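Local structure of polysaccharide Lyase Family 6 (Bacteroides cellulosilyticus, 6QPS) at residues Tyr261-Cys269 with Leu287-Ile295. The protein probably cleaves the mannuronic acid blocks of alginate as a calcium-containing polysaccharide lyase of family 6. Residues are numbered along the deposited sequence; the frame is centred on the assembly and turned at random.
Sequences YESAGGLVC and LRGTAGIRI
Strands 266-269 and 291-295 run parallel, and their backbones are knit in the alternating fashion of a parallel ladder: Leu-267 gives its N-H to Gly-292 O (2.9 Å), its own O accepts from Arg-294 N, and Cys-269 N closes the series on Arg-294 O (2.9 Å). Toward the turns the ladder frays into a weak bond from Ala-291 N to Gly-265 O, and a water there bridges Ser-263 O and Ala-291 O. Such stacking of equivalent strands from successive coils is the hallmark of the right-handed parallel beta-helix of PL6 lyases, and it places Val-268 and Arg-294 on the face near the calcium ion held by Asn-210, Glu-213, Glu-242 and Glu-244. On that face the methyls of Val-268 make van der Waals contact with the Arg-294 chain alongside and with the face of its guanidinium; because the arginine chain bends at chi2 and chi3 (61°), its guanidinium folds back flat over Val-268, whose CG1 sits beneath the centre of the group, 3.7 Å from CZ. The face bearing Leu-267, Ile-293, Cys-269 and Ile-295 is turned inward, where Leu-267 and Ile-293 both meet Ile-277 and Phe-282. At the turns, Leu-287 CD1 rests on the aliphatic part of Glu-262 (3.6 Å to CG), whose carboxylate is engaged by Arg-238 and His-285. Thr-290 OG1 donates to Leu-287 O (2.7 Å) in the carbonyl plane, bracing the type II turn, while its CG2 packs on Ser-263 O.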
loop_
_atom_site.group_PDB
_atom_site.type_symbol
_atom_site.label_atom_id
_atom_site.label_comp_id
_atom_site.label_asym_id
_atom_site.label_seq_id
_atom_site.Cartn_x
_atom_site.Cartn_y
_atom_site.Cartn_z
ATOM N N TYR A 261 2.770 6.641 9.084
ATOM C CA TYR A 261 2.907 7.764 10.007
ATOM C C TYR A 261 1.618 8.565 10.056
ATOM O O TYR A 261 1.188 9.123 9.037
ATOM C CB TYR A 261 4.055 8.663 9.538
ATOM C CG TYR A 261 4.354 9.905 10.369
ATOM C CD1 TYR A 261 3.667 11.106 10.147
ATOM C CD2 TYR A 261 5.336 9.888 11.351
ATOM C CE1 TYR A 261 3.960 12.239 10.877
ATOM C CE2 TYR A 261 5.632 11.018 12.094
ATOM C CZ TYR A 261 4.924 12.190 11.870
ATOM O OH TYR A 261 5.200 13.345 12.576
ATOM N N GLU A 262 1.028 8.649 11.253
ATOM C CA GLU A 262 -0.194 9.432 11.486
ATOM C C GLU A 262 -1.296 9.105 10.471
ATOM O O GLU A 262 -2.025 9.990 10.025
ATOM C CB GLU A 262 0.104 10.937 11.497
ATOM C CG GLU A 262 0.933 11.380 12.699
ATOM C CD GLU A 262 1.068 12.894 12.830
ATOM O OE1 GLU A 262 0.684 13.647 11.903
ATOM O OE2 GLU A 262 1.588 13.326 13.880
ATOM N N SER A 263 -1.434 7.823 10.122
ATOM C CA SER A 263 -2.339 7.392 9.055
ATOM C C SER A 263 -3.508 6.626 9.660
ATOM O O SER A 263 -3.305 5.567 10.274
ATOM C CB SER A 263 -1.581 6.532 8.032
ATOM O OG SER A 263 -0.669 7.319 7.264
ATOM N N ALA A 264 -4.729 7.126 9.442
ATOM C CA ALA A 264 -5.935 6.573 10.073
ATOM C C ALA A 264 -6.473 5.339 9.343
ATOM O O ALA A 264 -7.619 5.295 8.891
ATOM C CB ALA A 264 -7.018 7.647 10.167
ATOM N N GLY A 265 -5.646 4.311 9.293
ATOM C CA GLY A 265 -6.016 3.015 8.753
ATOM C C GLY A 265 -4.911 2.029 9.058
ATOM O O GLY A 265 -4.003 2.320 9.833
ATOM N N GLY A 266 -5.012 0.834 8.463
ATOM C CA GLY A 266 -4.071 -0.243 8.726
ATOM C C GLY A 266 -3.544 -0.896 7.467
ATOM O O GLY A 266 -3.936 -0.572 6.332
ATOM N N LEU A 267 -2.607 -1.819 7.693
ATOM C CA LEU A 267 -2.124 -2.758 6.688
ATOM C C LEU A 267 -2.986 -4.017 6.805
ATOM O O LEU A 267 -2.910 -4.741 7.806
ATOM C CB LEU A 267 -0.643 -3.046 6.923
ATOM C CG LEU A 267 0.087 -3.832 5.830
ATOM C CD1 LEU A 267 1.610 -3.850 6.107
ATOM C CD2 LEU A 267 -0.438 -5.281 5.631
ATOM N N VAL A 268 -3.834 -4.262 5.808
ATOM C CA VAL A 268 -4.873 -5.279 5.935
ATOM C C VAL A 268 -4.661 -6.426 4.956
ATOM O O VAL A 268 -4.664 -6.219 3.732
ATOM C CB VAL A 268 -6.269 -4.670 5.749
ATOM C CG1 VAL A 268 -7.376 -5.712 5.942
ATOM C CG2 VAL A 268 -6.452 -3.480 6.714
ATOM N N CYS A 269 -4.516 -7.646 5.496
ATOM C CA CYS A 269 -4.477 -8.882 4.706
ATOM C C CYS A 269 -5.939 -9.279 4.522
ATOM O O CYS A 269 -6.482 -10.118 5.254
ATOM C CB CYS A 269 -3.698 -9.963 5.456
ATOM S SG CYS A 269 -1.903 -9.674 5.461
ATOM N N LEU A 287 -3.468 9.024 17.225
ATOM C CA LEU A 287 -4.500 9.724 16.462
ATOM C C LEU A 287 -5.659 8.806 16.074
ATOM O O LEU A 287 -5.514 7.589 15.948
ATOM C CB LEU A 287 -3.889 10.349 15.208
ATOM C CG LEU A 287 -2.840 11.438 15.442
ATOM C CD1 LEU A 287 -2.368 11.961 14.093
ATOM C CD2 LEU A 287 -3.387 12.582 16.320
ATOM N N ARG A 288 -6.831 9.430 15.905
ATOM C CA ARG A 288 -8.071 8.745 15.572
ATOM C C ARG A 288 -7.866 7.799 14.403
ATOM O O ARG A 288 -7.304 8.171 13.374
ATOM C CB ARG A 288 -9.098 9.808 15.182
ATOM C CG ARG A 288 -10.494 9.278 14.946
ATOM C CD ARG A 288 -11.394 10.374 14.382
ATOM N NE ARG A 288 -11.559 11.475 15.311
ATOM C CZ ARG A 288 -12.158 12.610 15.001
ATOM N NH1 ARG A 288 -12.637 12.783 13.772
ATOM N NH2 ARG A 288 -12.261 13.552 15.915
ATOM N N GLY A 289 -8.313 6.552 14.564
ATOM C CA GLY A 289 -8.352 5.601 13.461
ATOM C C GLY A 289 -7.034 4.936 13.090
ATOM O O GLY A 289 -7.035 4.039 12.228
ATOM N N THR A 290 -5.913 5.338 13.685
ATOM C CA THR A 290 -4.627 4.719 13.376
ATOM C C THR A 290 -4.655 3.239 13.759
ATOM O O THR A 290 -5.261 2.849 14.775
ATOM C CB THR A 290 -3.467 5.440 14.095
ATOM O OG1 THR A 290 -3.729 5.546 15.501
ATOM C CG2 THR A 290 -3.233 6.848 13.495
ATOM N N ALA A 291 -4.019 2.406 12.931
ATOM C CA ALA A 291 -4.054 0.964 13.146
ATOM C C ALA A 291 -2.759 0.323 12.665
ATOM O O ALA A 291 -1.983 0.908 11.904
ATOM C CB ALA A 291 -5.256 0.331 12.436
ATOM N N GLY A 292 -2.565 -0.929 13.091
ATOM C CA GLY A 292 -1.425 -1.737 12.680
ATOM C C GLY A 292 -1.800 -2.773 11.627
ATOM O O GLY A 292 -2.128 -2.388 10.492
ATOM N N ILE A 293 -1.805 -4.067 11.975
ATOM C CA ILE A 293 -1.913 -5.165 11.008
ATOM C C ILE A 293 -3.183 -5.943 11.290
ATOM O O ILE A 293 -3.421 -6.365 12.428
ATOM C CB ILE A 293 -0.678 -6.088 11.045
ATOM C CG1 ILE A 293 0.560 -5.307 10.637
ATOM C CG2 ILE A 293 -0.861 -7.285 10.122
ATOM C CD1 ILE A 293 1.903 -5.990 10.931
ATOM N N ARG A 294 -4.004 -6.123 10.263
ATOM C CA ARG A 294 -5.241 -6.898 10.350
ATOM C C ARG A 294 -5.089 -8.193 9.564
ATOM O O ARG A 294 -4.762 -8.160 8.366
ATOM C CB ARG A 294 -6.430 -6.088 9.825
ATOM C CG ARG A 294 -7.789 -6.748 9.924
ATOM C CD ARG A 294 -8.886 -5.736 10.246
ATOM N NE ARG A 294 -9.067 -4.677 9.263
ATOM C CZ ARG A 294 -10.002 -4.679 8.309
ATOM N NH1 ARG A 294 -10.825 -5.705 8.186
ATOM N NH2 ARG A 294 -10.122 -3.644 7.481
ATOM N N ILE A 295 -5.345 -9.323 10.229
ATOM C CA ILE A 295 -5.135 -10.666 9.684
ATOM C C ILE A 295 -6.473 -11.384 9.480
ATOM O O ILE A 295 -7.223 -11.607 10.444
ATOM C CB ILE A 295 -4.216 -11.485 10.603
ATOM C CG1 ILE A 295 -2.848 -10.829 10.735
ATOM C CG2 ILE A 295 -4.127 -12.926 10.093
ATOM C CD1 ILE A 295 -2.070 -10.732 9.436
HETATM O O HOH W 1 -1.358 3.453 10.868
#